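Local coordinates for GTP-binding protein (Thermus thermophilus, PDB 2DBY), which binds GDP in this crystal and, as a YchF/OLA1-type P-loop NTPase, probably hydrolyses ATP and associates with the ribosome and its 50S subunit, at residues A[45-50]-A[284-289]; A[65-70]-A[294-299]; A[138-143]-A[173-178]. All blocks are in the same frame, centred on the assembly; numbering follows the deposited sequence.

Interaction 1. Residues A[45-50]-A[284-289]; sequences LEDERL and LLTFFT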
ATOM      1  N   LEU A  45      -4.551 -10.094   3.685  1.00 13.30           N
ATOM      2  CA  LEU A  45      -3.129 -10.392   3.507  1.00 14.35           C
ATOM      3  C   LEU A  45      -2.821 -11.713   4.191  1.00 19.36           C
ATOM      4  O   LEU A  45      -3.009 -11.855   5.395  1.00 18.41           O
ATOM      5  CB  LEU A  45      -2.278  -9.300   4.157  1.00 21.02           C
ATOM      6  CG  LEU A  45      -1.376  -8.372   3.346  1.00 31.35           C
ATOM      7  CD1 LEU A  45      -0.424  -7.684   4.327  1.00 23.44           C
ATOM      8  CD2 LEU A  45      -0.593  -9.146   2.280  1.00 23.64           C
ATOM      9  N   GLU A  46      -2.361 -12.686   3.420  1.00 15.54           N
ATOM     10  CA  GLU A  46      -2.042 -13.980   4.000  1.00 15.80           C
ATOM     11  C   GLU A  46      -0.747 -13.809   4.770  1.00 16.39           C
ATOM     12  O   GLU A  46       0.163 -13.099   4.330  1.00 17.88           O
ATOM     13  CB  GLU A  46      -1.908 -15.028   2.880  1.00 18.51           C
ATOM     14  CG  GLU A  46      -3.281 -15.425   2.365  1.00 27.82           C
ATOM     15  CD  GLU A  46      -3.263 -16.229   1.081  1.00 34.35           C
ATOM     16  OE1 GLU A  46      -2.290 -16.967   0.848  1.00 36.73           O
ATOM     17  OE2 GLU A  46      -4.248 -16.128   0.315  1.00 33.86           O
ATOM     18  N   ASP A  47      -0.655 -14.450   5.925  1.00 17.36           N
ATOM     19  CA  ASP A  47       0.559 -14.318   6.725  1.00 18.27           C
ATOM     20  C   ASP A  47       0.740 -15.589   7.556  1.00 17.88           C
ATOM     21  O   ASP A  47      -0.025 -15.848   8.498  1.00 17.57           O
ATOM     22  CB  ASP A  47       0.436 -13.078   7.618  1.00 16.76           C
ATOM     23  CG  ASP A  47       1.721 -12.760   8.380  1.00 19.96           C
ATOM     24  OD1 ASP A  47       1.870 -11.598   8.814  1.00 20.00           O
ATOM     25  OD2 ASP A  47       2.576 -13.664   8.558  1.00 20.60           O
ATOM     26  N   GLU A  48       1.730 -16.395   7.166  1.00 17.99           N
ATOM     27  CA  GLU A  48       2.015 -17.655   7.854  1.00 19.37           C
ATOM     28  C   GLU A  48       2.412 -17.463   9.315  1.00 17.36           C
ATOM     29  O   GLU A  48       2.290 -18.392  10.121  1.00 14.99           O
ATOM     30  CB  GLU A  48       3.141 -18.412   7.123  1.00 20.21           C
ATOM     31  CG  GLU A  48       2.713 -19.073   5.830  1.00 26.19           C
ATOM     32  CD  GLU A  48       1.790 -20.237   6.076  1.00 32.09           C
ATOM     33  OE1 GLU A  48       2.237 -21.255   6.651  1.00 35.49           O
ATOM     34  OE2 GLU A  48       0.609 -20.131   5.714  1.00 34.03           O
ATOM     35  N   ARG A  49       2.900 -16.277   9.665  1.00 15.68           N
ATOM     36  CA  ARG A  49       3.287 -16.040  11.055  1.00 18.55           C
ATOM     37  C   ARG A  49       2.056 -16.147  11.949  1.00 20.31           C
ATOM     38  O   ARG A  49       2.155 -16.495  13.127  1.00 16.73           O
ATOM     39  CB  ARG A  49       3.944 -14.666  11.192  1.00 12.59           C
ATOM     40  CG  ARG A  49       5.256 -14.564  10.414  1.00 16.75           C
ATOM     41  CD  ARG A  49       5.798 -13.136  10.383  1.00 17.50           C
ATOM     42  NE  ARG A  49       4.907 -12.226   9.645  1.00 18.94           N
ATOM     43  CZ  ARG A  49       5.142 -10.931   9.459  1.00 19.22           C
ATOM     44  NH1 ARG A  49       6.240 -10.385   9.944  1.00 21.39           N
ATOM     45  NH2 ARG A  49       4.263 -10.170   8.809  1.00 19.19           N
ATOM     46  N   LEU A  50       0.879 -15.870  11.391  1.00 17.38           N
ATOM     47  CA  LEU A  50      -0.332 -15.997  12.187  1.00 14.40           C
ATOM     48  C   LEU A  50      -0.511 -17.457  12.611  1.00 18.22           C
ATOM     49  O   LEU A  50      -0.898 -17.739  13.745  1.00 16.59           O
ATOM     50  CB  LEU A  50      -1.558 -15.578  11.377  1.00 16.00           C
ATOM     51  CG  LEU A  50      -1.671 -14.085  11.107  1.00 15.81           C
ATOM     52  CD1 LEU A  50      -2.807 -13.863  10.094  1.00 17.77           C
ATOM     53  CD2 LEU A  50      -1.993 -13.354  12.433  1.00 18.62           C
ATOM     54  N   LEU A 284       3.799   0.352   5.015  1.00 19.12           N
ATOM     55  CA  LEU A 284       3.149  -0.217   6.184  1.00 17.87           C
ATOM     56  C   LEU A 284       3.900  -1.380   6.798  1.00 19.45           C
ATOM     57  O   LEU A 284       4.775  -1.979   6.167  1.00 19.19           O
ATOM     58  CB  LEU A 284       1.756  -0.694   5.789  1.00 17.44           C
ATOM     59  CG  LEU A 284       0.892   0.364   5.107  1.00 17.58           C
ATOM     60  CD1 LEU A 284      -0.400  -0.291   4.628  1.00 16.37           C
ATOM     61  CD2 LEU A 284       0.614   1.507   6.089  1.00 18.30           C
ATOM     62  N   LEU A 285       3.555  -1.684   8.046  1.00 19.40           N
ATOM     63  CA  LEU A 285       4.145  -2.831   8.738  1.00 17.53           C
ATOM     64  C   LEU A 285       3.055  -3.505   9.551  1.00 16.45           C
ATOM     65  O   LEU A 285       2.027  -2.897   9.881  1.00 17.57           O
ATOM     66  CB  LEU A 285       5.342  -2.415   9.614  1.00 22.71           C
ATOM     67  CG  LEU A 285       5.252  -1.329  10.683  1.00 23.24           C
ATOM     68  CD1 LEU A 285       4.658  -1.911  11.962  1.00 26.94           C
ATOM     69  CD2 LEU A 285       6.669  -0.777  10.955  1.00 24.09           C
ATOM     70  N   THR A 286       3.264  -4.787   9.836  1.00 15.28           N
ATOM     71  CA  THR A 286       2.325  -5.588  10.589  1.00 15.71           C
ATOM     72  C   THR A 286       2.816  -5.841  12.011  1.00 17.58           C
ATOM     73  O   THR A 286       3.996  -6.131  12.195  1.00 16.97           O
ATOM     74  CB  THR A 286       2.176  -7.000   9.952  1.00 17.53           C
ATOM     75  OG1 THR A 286       1.735  -6.874   8.591  1.00 16.28           O
ATOM     76  CG2 THR A 286       1.197  -7.859  10.751  1.00 20.19           C
ATOM     77  N   PHE A 287       1.935  -5.694  13.005  1.00 15.79           N
ATOM     78  CA  PHE A 287       2.304  -6.098  14.372  1.00 17.64           C
ATOM     79  C   PHE A 287       1.176  -7.041  14.791  1.00 19.17           C
ATOM     80  O   PHE A 287       0.085  -7.027  14.184  1.00 20.64           O
ATOM     81  CB  PHE A 287       2.489  -4.904  15.343  1.00 20.38           C
ATOM     82  CG  PHE A 287       1.218  -4.250  15.810  1.00 21.50           C
ATOM     83  CD1 PHE A 287       0.448  -4.820  16.826  1.00 27.61           C
ATOM     84  CD2 PHE A 287       0.815  -3.028  15.269  1.00 24.68           C
ATOM     85  CE1 PHE A 287      -0.704  -4.183  17.300  1.00 23.81           C
ATOM     86  CE2 PHE A 287      -0.329  -2.391  15.736  1.00 19.34           C
ATOM     87  CZ  PHE A 287      -1.092  -2.965  16.750  1.00 19.75           C
ATOM     88  N   PHE A 288       1.425  -7.889  15.792  1.00 15.51           N
ATOM     89  CA  PHE A 288       0.430  -8.869  16.203  1.00 17.65           C
ATOM     90  C   PHE A 288       0.006  -8.780  17.657  1.00 18.72           C
ATOM     91  O   PHE A 288       0.726  -8.235  18.480  1.00 18.70           O
ATOM     92  CB  PHE A 288       0.990 -10.312  16.055  1.00 15.79           C
ATOM     93  CG  PHE A 288       1.504 -10.645  14.682  1.00 13.69           C
ATOM     94  CD1 PHE A 288       2.847 -10.489  14.367  1.00 15.29           C
ATOM     95  CD2 PHE A 288       0.633 -11.123  13.706  1.00 19.11           C
ATOM     96  CE1 PHE A 288       3.328 -10.811  13.078  1.00 19.61           C
ATOM     97  CE2 PHE A 288       1.093 -11.445  12.421  1.00 14.84           C
ATOM     98  CZ  PHE A 288       2.450 -11.287  12.109  1.00 13.03           C
ATOM     99  N   THR A 289      -1.179  -9.301  17.941  1.00 18.26           N
ATOM    100  CA  THR A 289      -1.603  -9.484  19.331  1.00 22.57           C
ATOM    101  C   THR A 289      -1.800 -11.005  19.323  1.00 21.52           C
ATOM    102  O   THR A 289      -2.372 -11.568  18.377  1.00 18.59           O
ATOM    103  CB  THR A 289      -2.880  -8.705  19.717  1.00 17.77           C
ATOM    104  OG1 THR A 289      -3.944  -8.951  18.795  1.00 23.11           O
ATOM    105  CG2 THR A 289      -2.555  -7.236  19.783  1.00 24.96           C
TER
HETATM  106  O   HOH W   1       0.298  -9.611   7.765  1.00 17.93           O
HETATM  107  O   HOH W   2       4.199  -7.631   7.502  1.00 21.62           O
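D47 OD1 accepts a hydrogen bond from R49 NH2 at 2.8 Å and another from a water, and F288 CZ, whose ring presents its edge, lies 3.4 Å from the same oxygen. R49 grips the carboxylate side-on: while NH2 serves OD1, NE reaches OD2 at 2.9 Å along a nearly straight line (170° at the hydrogen), on the syn lone pair and in the guanidinium plane. The bend at chi3 (-65°) turns the guanidinium back onto the aspartate of its own segment. OD2 also accepts a hydrogen bond from the backbone N of R49, met on the anti side but well out of the carboxylate plane, making D47 the N-cap of helix 48-57. In this way one carboxylate both caps the helix start and fixes the rotation of the guanidinium. F288 then stands upright on that group, its CZ 3.5 Å above one guanidinium face near the rim and the two planes 89° apart. The ring therefore meets the arginine with its edge, not its pi face; the cation-pi partner of R49 is W329. The contact joins the start of this nucleotide-binding-domain helix to the first strand of the C-terminal TGS part, a ubiquitin-like fold by family. T286 extends the link through water: one water bridges its OG1 to D47 OD1, and a second lies 2.8 Å from T286 OG1 and accepts from R49 NH2. T286 OG1 is also hydrogen-bonded to Y279. With a leucine in place of R49, D47 and D358, the salt-bridge partner of NH1, would probably both lose their positive mate, and the D47 carboxylate would be freer to turn beside F288. Farther along the ring edge, L50 CD2 packs against F288 CE2 at 3.6 Å, and T286 CG2 lies over one face of the ring.

Interaction 2. Residues A[65-70]-A[294-299]; sequences PVVPTH and EVRAWT. With FMT (formic acid), chain E.
Backbone hydrogen bonds tie 65-70 to 294-299 as parallel strands, with V66 beside V295 and V67 beside R296. V295 N donates to P65 O at 3.1 Å, V67 N to V295 O at 2.9 Å, and A297 N to V67 O at 2.9 Å, this last one approaching almost exactly along the C=O axis (178°). Between them the CA-H groups of V66 and R296 point at carbonyl oxygens of the other strand, V66 CA lying 3.2 Å from V295 O. Among the side chains, V67 carries most of the packing. Its CG1 is anti to the backbone N (chi1 -177°), which places it over one face of the R296 guanidinium, while CG2 touches E294 OE2 at 3.4 Å. The six-ring of W298 covers the opposite guanidinium face, CH2 sitting over its centre, so the extended arginine is sandwiched between a valine methyl and an indole. On the other face of the sheet V66 CG1 rests loosely on V295 CB, and helix 48-57 covers both valines. Past the last backbone bond a side-chain pair continues the contact: T69 OG1 and T299 OG1 form a short hydrogen bond of 2.6 Å, and T299 OG1 is bonded to Y279 as well. A bound formic acid, probably from the crystallisation liquor, accepts a straight bond of 2.8 Å from H70 ND1 to its O1 and also bonds A29 N. Since strand 295-301 is hairpin-paired with 284-290, this parallel seam lets the central sheet of the P-loop nucleotide-binding domain run on into the TGS part, whose opening hairpin is consistent with the beta-grasp fold of its ubiquitin-like clan.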
ATOM      1  N   PRO A  65      -8.434 -18.693  17.029  1.00 23.90           N
ATOM      2  CA  PRO A  65      -8.712 -18.306  15.648  1.00 20.17           C
ATOM      3  C   PRO A  65      -7.669 -17.256  15.244  1.00 19.09           C
ATOM      4  O   PRO A  65      -7.109 -16.561  16.107  1.00 17.64           O
ATOM      5  CB  PRO A  65     -10.107 -17.687  15.736  1.00 25.72           C
ATOM      6  CG  PRO A  65     -10.699 -18.280  16.977  1.00 31.17           C
ATOM      7  CD  PRO A  65      -9.540 -18.305  17.923  1.00 27.65           C
ATOM      8  N   VAL A  66      -7.405 -17.144  13.948  1.00 20.78           N
ATOM      9  CA  VAL A  66      -6.465 -16.141  13.462  1.00 17.18           C
ATOM     10  C   VAL A  66      -7.262 -15.091  12.674  1.00 17.47           C
ATOM     11  O   VAL A  66      -8.246 -15.418  12.000  1.00 18.73           O
ATOM     12  CB  VAL A  66      -5.367 -16.751  12.535  1.00 21.90           C
ATOM     13  CG1 VAL A  66      -4.552 -17.761  13.290  1.00 22.25           C
ATOM     14  CG2 VAL A  66      -5.999 -17.394  11.307  1.00 26.44           C
ATOM     15  N   VAL A  67      -6.848 -13.835  12.797  1.00 17.50           N
ATOM     16  CA  VAL A  67      -7.503 -12.713  12.114  1.00 17.88           C
ATOM     17  C   VAL A  67      -6.430 -11.982  11.321  1.00 12.47           C
ATOM     18  O   VAL A  67      -5.559 -11.334  11.887  1.00 15.30           O
ATOM     19  CB  VAL A  67      -8.128 -11.720  13.120  1.00 19.13           C
ATOM     20  CG1 VAL A  67      -8.855 -10.608  12.349  1.00 20.03           C
ATOM     21  CG2 VAL A  67      -9.122 -12.451  14.034  1.00 22.75           C
ATOM     22  N   PRO A  68      -6.477 -12.076   9.986  1.00 15.95           N
ATOM     23  CA  PRO A  68      -5.423 -11.362   9.258  1.00 16.10           C
ATOM     24  C   PRO A  68      -5.770  -9.903   9.054  1.00 16.04           C
ATOM     25  O   PRO A  68      -6.898  -9.467   9.321  1.00 13.79           O
ATOM     26  CB  PRO A  68      -5.368 -12.091   7.919  1.00 12.46           C
ATOM     27  CG  PRO A  68      -6.837 -12.413   7.682  1.00 16.51           C
ATOM     28  CD  PRO A  68      -7.355 -12.830   9.067  1.00 19.62           C
ATOM     29  N   THR A  69      -4.783  -9.148   8.597  1.00 10.81           N
ATOM     30  CA  THR A  69      -5.026  -7.749   8.249  1.00 14.08           C
ATOM     31  C   THR A  69      -5.317  -7.740   6.732  1.00 14.00           C
ATOM     32  O   THR A  69      -5.583  -8.796   6.141  1.00 13.37           O
ATOM     33  CB  THR A  69      -3.836  -6.830   8.647  1.00 16.42           C
ATOM     34  OG1 THR A  69      -4.182  -5.467   8.361  1.00 12.82           O
ATOM     35  CG2 THR A  69      -2.543  -7.199   7.892  1.00 12.00           C
ATOM     36  N   HIS A  70      -5.268  -6.573   6.098  1.00 13.73           N
ATOM     37  CA  HIS A  70      -5.604  -6.470   4.686  1.00 13.69           C
ATOM     38  C   HIS A  70      -5.043  -5.183   4.084  1.00 11.85           C
ATOM     39  O   HIS A  70      -4.491  -4.339   4.800  1.00 15.54           O
ATOM     40  CB  HIS A  70      -7.133  -6.457   4.553  1.00 15.16           C
ATOM     41  CG  HIS A  70      -7.801  -5.393   5.379  1.00 19.15           C
ATOM     42  ND1 HIS A  70      -8.816  -5.665   6.271  1.00 22.53           N
ATOM     43  CD2 HIS A  70      -7.595  -4.056   5.444  1.00 23.45           C
ATOM     44  CE1 HIS A  70      -9.204  -4.542   6.854  1.00 21.24           C
ATOM     45  NE2 HIS A  70      -8.477  -3.550   6.370  1.00 26.74           N
ATOM     46  N   GLU A 294      -6.993 -15.535  20.728  1.00 24.79           N
ATOM     47  CA  GLU A 294      -6.950 -15.057  19.347  1.00 23.18           C
ATOM     48  C   GLU A 294      -5.553 -14.611  18.959  1.00 19.02           C
ATOM     49  O   GLU A 294      -4.780 -14.194  19.809  1.00 18.84           O
ATOM     50  CB  GLU A 294      -7.907 -13.857  19.207  1.00 28.34           C
ATOM     51  CG  GLU A 294      -7.983 -13.219  17.819  1.00 31.09           C
ATOM     52  CD  GLU A 294      -8.830 -11.945  17.789  1.00 25.19           C
ATOM     53  OE1 GLU A 294      -8.343 -10.889  18.235  1.00 33.47           O
ATOM     54  OE2 GLU A 294      -9.989 -12.009  17.322  1.00 26.11           O
ATOM     55  N   VAL A 295      -5.240 -14.691  17.665  1.00 16.26           N
ATOM     56  CA  VAL A 295      -3.951 -14.211  17.156  1.00 16.56           C
ATOM     57  C   VAL A 295      -4.400 -13.299  16.018  1.00 16.03           C
ATOM     58  O   VAL A 295      -5.115 -13.740  15.133  1.00 15.63           O
ATOM     59  CB  VAL A 295      -3.081 -15.349  16.590  1.00 17.66           C
ATOM     60  CG1 VAL A 295      -1.879 -14.770  15.843  1.00 19.31           C
ATOM     61  CG2 VAL A 295      -2.585 -16.220  17.726  1.00 18.68           C
ATOM     62  N   ARG A 296      -3.998 -12.036  16.059  1.00 14.71           N
ATOM     63  CA  ARG A 296      -4.446 -11.093  15.036  1.00 15.69           C
ATOM     64  C   ARG A 296      -3.329 -10.208  14.552  1.00 14.48           C
ATOM     65  O   ARG A 296      -2.433  -9.822  15.310  1.00 16.16           O
ATOM     66  CB  ARG A 296      -5.589 -10.221  15.582  1.00 18.14           C
ATOM     67  CG  ARG A 296      -6.051  -9.118  14.623  1.00 17.95           C
ATOM     68  CD  ARG A 296      -7.360  -8.511  15.113  1.00 21.04           C
ATOM     69  NE  ARG A 296      -7.780  -7.402  14.264  1.00 18.38           N
ATOM     70  CZ  ARG A 296      -8.954  -6.787  14.357  1.00 26.67           C
ATOM     71  NH1 ARG A 296      -9.840  -7.176  15.267  1.00 26.26           N
ATOM     72  NH2 ARG A 296      -9.236  -5.781  13.538  1.00 19.76           N
ATOM     73  N   ALA A 297      -3.400  -9.876  13.261  1.00 13.25           N
ATOM     74  CA  ALA A 297      -2.414  -9.033  12.609  1.00 14.07           C
ATOM     75  C   ALA A 297      -3.032  -7.648  12.521  1.00 14.58           C
ATOM     76  O   ALA A 297      -4.209  -7.532  12.169  1.00 14.30           O
ATOM     77  CB  ALA A 297      -2.135  -9.550  11.205  1.00 15.14           C
ATOM     78  N   TRP A 298      -2.241  -6.640  12.858  1.00 14.98           N
ATOM     79  CA  TRP A 298      -2.655  -5.238  12.824  1.00 18.21           C
ATOM     80  C   TRP A 298      -1.698  -4.483  11.924  1.00 19.10           C
ATOM     81  O   TRP A 298      -0.533  -4.848  11.796  1.00 18.46           O
ATOM     82  CB  TRP A 298      -2.615  -4.630  14.229  1.00 19.53           C
ATOM     83  CG  TRP A 298      -3.424  -5.375  15.223  1.00 17.35           C
ATOM     84  CD1 TRP A 298      -3.028  -6.457  15.971  1.00 21.17           C
ATOM     85  CD2 TRP A 298      -4.762  -5.082  15.621  1.00 20.76           C
ATOM     86  NE1 TRP A 298      -4.043  -6.845  16.816  1.00 19.29           N
ATOM     87  CE2 TRP A 298      -5.118  -6.017  16.622  1.00 21.66           C
ATOM     88  CE3 TRP A 298      -5.700  -4.114  15.234  1.00 23.21           C
ATOM     89  CZ2 TRP A 298      -6.378  -6.009  17.243  1.00 21.53           C
ATOM     90  CZ3 TRP A 298      -6.962  -4.111  15.861  1.00 20.69           C
ATOM     91  CH2 TRP A 298      -7.278  -5.053  16.848  1.00 22.79           C
ATOM     92  N   THR A 299      -2.187  -3.406  11.317  1.00 17.54           N
ATOM     93  CA  THR A 299      -1.377  -2.613  10.387  1.00 14.29           C
ATOM     94  C   THR A 299      -1.249  -1.148  10.805  1.00 19.23           C
ATOM     95  O   THR A 299      -2.234  -0.519  11.175  1.00 19.47           O
ATOM     96  CB  THR A 299      -2.032  -2.619   8.981  1.00 21.85           C
ATOM     97  OG1 THR A 299      -2.086  -3.960   8.495  1.00 18.95           O
ATOM     98  CG2 THR A 299      -1.243  -1.752   7.994  1.00 20.04           C
TER
HETATM   99  C   FMT E 403      -9.081  -9.133   6.481  1.00 18.94           C
HETATM  100  O1  FMT E 403      -9.731  -8.209   6.907  1.00 21.02           O
HETATM  101  O2  FMT E 403      -9.587 -10.365   6.499  1.00 19.29           O

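Interaction 3. Residues A[138-143]-A[173-178]; sequences ADLATL and HLQEGK
Two flat groups flank the leucines that meet here: the amide of Q175, whose NE2 lies 3.9 Å from L140 CD2, and the carboxylate of D139, whose OD2 comes loosely near L174 CD2. A third, the H173 ring, carries K178 CB 3.3 Å above one face toward its rim; it also makes an edge-to-face pair with F183, and its NE2 bonds T182. The core of the contact is apolar. The L140 and L174 side chains lie alongside each other, pointing opposite ways, L140 CD2 reaching L174 CB at 3.5 Å. The CD2 branch of L174 meets both D139 and L143, 3.3 Å from D139 CB and 3.9 Å from L143 CD1. Q175 bends at chi2 (-62°), which brings its amide back beside CD2 of L140. The buried D139 carboxylate is satisfied on both oxygens, OD1 by L199 N and OD2 by T200. Just beyond, G177 with its positive phi (83°) ends helix 161-175 in a Schellman motif, and K178 NZ forms a salt bridge to E176 OE1. The contact joins the last turn of helix 161-175 to the long helix 124-156 in a helical hairpin, of which 138-143 falls in a predicted coiled coil; Y171 continues the packing on L140 and L143, loop residues L198 to T200 flank D139, and A138 leans on helix 91-98.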
ATOM      1  N   ALA A 138      -1.535  18.734 -13.436  1.00 11.79           N
ATOM      2  CA  ALA A 138      -2.212  19.192 -12.225  1.00 11.11           C
ATOM      3  C   ALA A 138      -1.197  19.672 -11.178  1.00 13.45           C
ATOM      4  O   ALA A 138      -1.407  20.700 -10.503  1.00 13.53           O
ATOM      5  CB  ALA A 138      -3.075  18.047 -11.636  1.00 13.77           C
ATOM      6  N   ASP A 139      -0.096  18.932 -11.057  1.00 10.98           N
ATOM      7  CA  ASP A 139       0.941  19.258 -10.072  1.00  8.51           C
ATOM      8  C   ASP A 139       1.658  20.563 -10.407  1.00  9.98           C
ATOM      9  O   ASP A 139       2.042  21.306  -9.485  1.00 12.66           O
ATOM     10  CB  ASP A 139       1.982  18.145  -9.992  1.00  9.60           C
ATOM     11  CG  ASP A 139       1.534  16.980  -9.106  1.00 12.91           C
ATOM     12  OD1 ASP A 139       0.493  17.112  -8.429  1.00 13.12           O
ATOM     13  OD2 ASP A 139       2.241  15.951  -9.072  1.00 12.20           O
ATOM     14  N   LEU A 140       1.847  20.826 -11.699  1.00 10.10           N
ATOM     15  CA  LEU A 140       2.526  22.076 -12.101  1.00 12.18           C
ATOM     16  C   LEU A 140       1.638  23.250 -11.708  1.00 13.06           C
ATOM     17  O   LEU A 140       2.126  24.254 -11.212  1.00 13.06           O
ATOM     18  CB  LEU A 140       2.829  22.081 -13.610  1.00 10.61           C
ATOM     19  CG  LEU A 140       3.966  21.131 -13.998  1.00 12.28           C
ATOM     20  CD1 LEU A 140       4.011  20.915 -15.528  1.00 17.13           C
ATOM     21  CD2 LEU A 140       5.277  21.746 -13.527  1.00 16.05           C
ATOM     22  N   ALA A 141       0.328  23.121 -11.919  1.00 12.74           N
ATOM     23  CA  ALA A 141      -0.597  24.178 -11.524  1.00 15.88           C
ATOM     24  C   ALA A 141      -0.573  24.365  -9.999  1.00 13.26           C
ATOM     25  O   ALA A 141      -0.606  25.479  -9.478  1.00 13.32           O
ATOM     26  CB  ALA A 141      -2.021  23.826 -12.000  1.00 15.87           C
ATOM     27  N   THR A 142      -0.532  23.255  -9.262  1.00 13.68           N
ATOM     28  CA  THR A 142      -0.469  23.345  -7.811  1.00 14.15           C
ATOM     29  C   THR A 142       0.804  24.059  -7.383  1.00 16.16           C
ATOM     30  O   THR A 142       0.776  24.917  -6.497  1.00 13.97           O
ATOM     31  CB  THR A 142      -0.468  21.949  -7.181  1.00 12.48           C
ATOM     32  OG1 THR A 142      -1.733  21.362  -7.423  1.00 12.69           O
ATOM     33  CG2 THR A 142      -0.203  22.016  -5.659  1.00 15.79           C
ATOM     34  N   LEU A 143       1.918  23.698  -8.010  1.00 12.04           N
ATOM     35  CA  LEU A 143       3.187  24.317  -7.664  1.00 11.54           C
ATOM     36  C   LEU A 143       3.173  25.813  -7.971  1.00 14.96           C
ATOM     37  O   LEU A 143       3.677  26.605  -7.183  1.00 15.32           O
ATOM     38  CB  LEU A 143       4.339  23.647  -8.424  1.00 13.26           C
ATOM     39  CG  LEU A 143       4.805  22.324  -7.796  1.00 15.03           C
ATOM     40  CD1 LEU A 143       5.647  21.554  -8.783  1.00 15.29           C
ATOM     41  CD2 LEU A 143       5.583  22.631  -6.517  1.00 15.95           C
ATOM     42  N   HIS A 173      12.047  20.199 -11.743  1.00 10.92           N
ATOM     43  CA  HIS A 173      11.930  18.754 -11.983  1.00 11.16           C
ATOM     44  C   HIS A 173      10.667  18.413 -12.793  1.00 10.03           C
ATOM     45  O   HIS A 173      10.737  17.696 -13.805  1.00 11.10           O
ATOM     46  CB  HIS A 173      11.898  18.051 -10.615  1.00 12.00           C
ATOM     47  CG  HIS A 173      12.030  16.560 -10.670  1.00 14.05           C
ATOM     48  ND1 HIS A 173      13.223  15.921 -10.943  1.00 13.01           N
ATOM     49  CD2 HIS A 173      11.137  15.582 -10.381  1.00 12.32           C
ATOM     50  CE1 HIS A 173      13.062  14.614 -10.805  1.00 13.94           C
ATOM     51  NE2 HIS A 173      11.802  14.384 -10.466  1.00 12.46           N
ATOM     52  N   LEU A 174       9.519  18.921 -12.358  1.00 11.14           N
ATOM     53  CA  LEU A 174       8.275  18.645 -13.065  1.00 13.10           C
ATOM     54  C   LEU A 174       8.189  19.293 -14.444  1.00 15.66           C
ATOM     55  O   LEU A 174       7.606  18.716 -15.366  1.00 12.03           O
ATOM     56  CB  LEU A 174       7.067  19.012 -12.203  1.00 14.07           C
ATOM     57  CG  LEU A 174       6.636  17.847 -11.289  1.00 12.03           C
ATOM     58  CD1 LEU A 174       7.645  17.676 -10.118  1.00 14.28           C
ATOM     59  CD2 LEU A 174       5.251  18.159 -10.718  1.00 11.34           C
ATOM     60  N   GLN A 175       8.790  20.472 -14.597  1.00 13.88           N
ATOM     61  CA  GLN A 175       8.799  21.139 -15.891  1.00 15.47           C
ATOM     62  C   GLN A 175       9.619  20.301 -16.888  1.00 18.85           C
ATOM     63  O   GLN A 175       9.478  20.459 -18.094  1.00 18.40           O
ATOM     64  CB  GLN A 175       9.374  22.559 -15.767  1.00 15.36           C
ATOM     65  CG  GLN A 175       8.333  23.596 -15.338  1.00 19.26           C
ATOM     66  CD  GLN A 175       7.168  23.772 -16.341  1.00 30.71           C
ATOM     67  OE1 GLN A 175       7.137  23.162 -17.414  1.00 31.14           O
ATOM     68  NE2 GLN A 175       6.201  24.608 -15.974  1.00 27.84           N
ATOM     69  N   GLU A 176      10.490  19.428 -16.385  1.00 16.25           N
ATOM     70  CA  GLU A 176      11.261  18.538 -17.265  1.00 17.03           C
ATOM     71  C   GLU A 176      10.481  17.243 -17.520  1.00 16.58           C
ATOM     72  O   GLU A 176      10.992  16.314 -18.146  1.00 14.01           O
ATOM     73  CB  GLU A 176      12.624  18.204 -16.645  1.00 14.23           C
ATOM     74  CG  GLU A 176      13.481  19.441 -16.524  1.00 18.95           C
ATOM     75  CD  GLU A 176      14.803  19.240 -15.823  1.00 24.50           C
ATOM     76  OE1 GLU A 176      15.026  18.183 -15.219  1.00 19.04           O
ATOM     77  OE2 GLU A 176      15.633  20.172 -15.872  1.00 23.19           O
ATOM     78  N   GLY A 177       9.249  17.182 -17.018  1.00 15.11           N
ATOM     79  CA  GLY A 177       8.408  16.011 -17.226  1.00 13.36           C
ATOM     80  C   GLY A 177       8.685  14.871 -16.253  1.00 15.19           C
ATOM     81  O   GLY A 177       8.303  13.728 -16.505  1.00 14.39           O
ATOM     82  N   LYS A 178       9.347  15.176 -15.139  1.00 11.41           N
ATOM     83  CA  LYS A 178       9.689  14.150 -14.142  1.00 10.45           C
ATOM     84  C   LYS A 178       8.766  14.214 -12.915  1.00 10.94           C
ATOM     85  O   LYS A 178       8.393  15.289 -12.448  1.00 11.81           O
ATOM     86  CB  LYS A 178      11.154  14.298 -13.733  1.00 11.96           C
ATOM     87  CG  LYS A 178      12.068  14.108 -14.966  1.00 16.78           C
ATOM     88  CD  LYS A 178      13.400  14.785 -14.808  1.00 18.81           C
ATOM     89  CE  LYS A 178      14.109  14.847 -16.181  1.00 18.13           C
ATOM     90  NZ  LYS A 178      15.420  15.542 -16.071  1.00 21.82           N
TER

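Overall arrangement
Interactions 1 and 2 form one continuous region, their centres about 7 Å apart. Their segments alternate along the chain, and strands 284-290 and 295-301 are neighbours in the same mixed sheet: F287 O and W298 N, 2.7 Å apart, probably hydrogen-bond. Together they fasten the C-terminal TGS part to helix 48-57 and strand 66-75 of the nucleotide-binding domain, some 225 residues earlier. Interaction 3 falls in sequence between the halves of both, yet lies on the other side of the chain's centre, about 38 Å from interaction 1 and about 41 Å from interaction 2, centre to centre. It joins the two hairpin helices at the end away from their connecting turn, remote from the junction made by interactions 1 and 2.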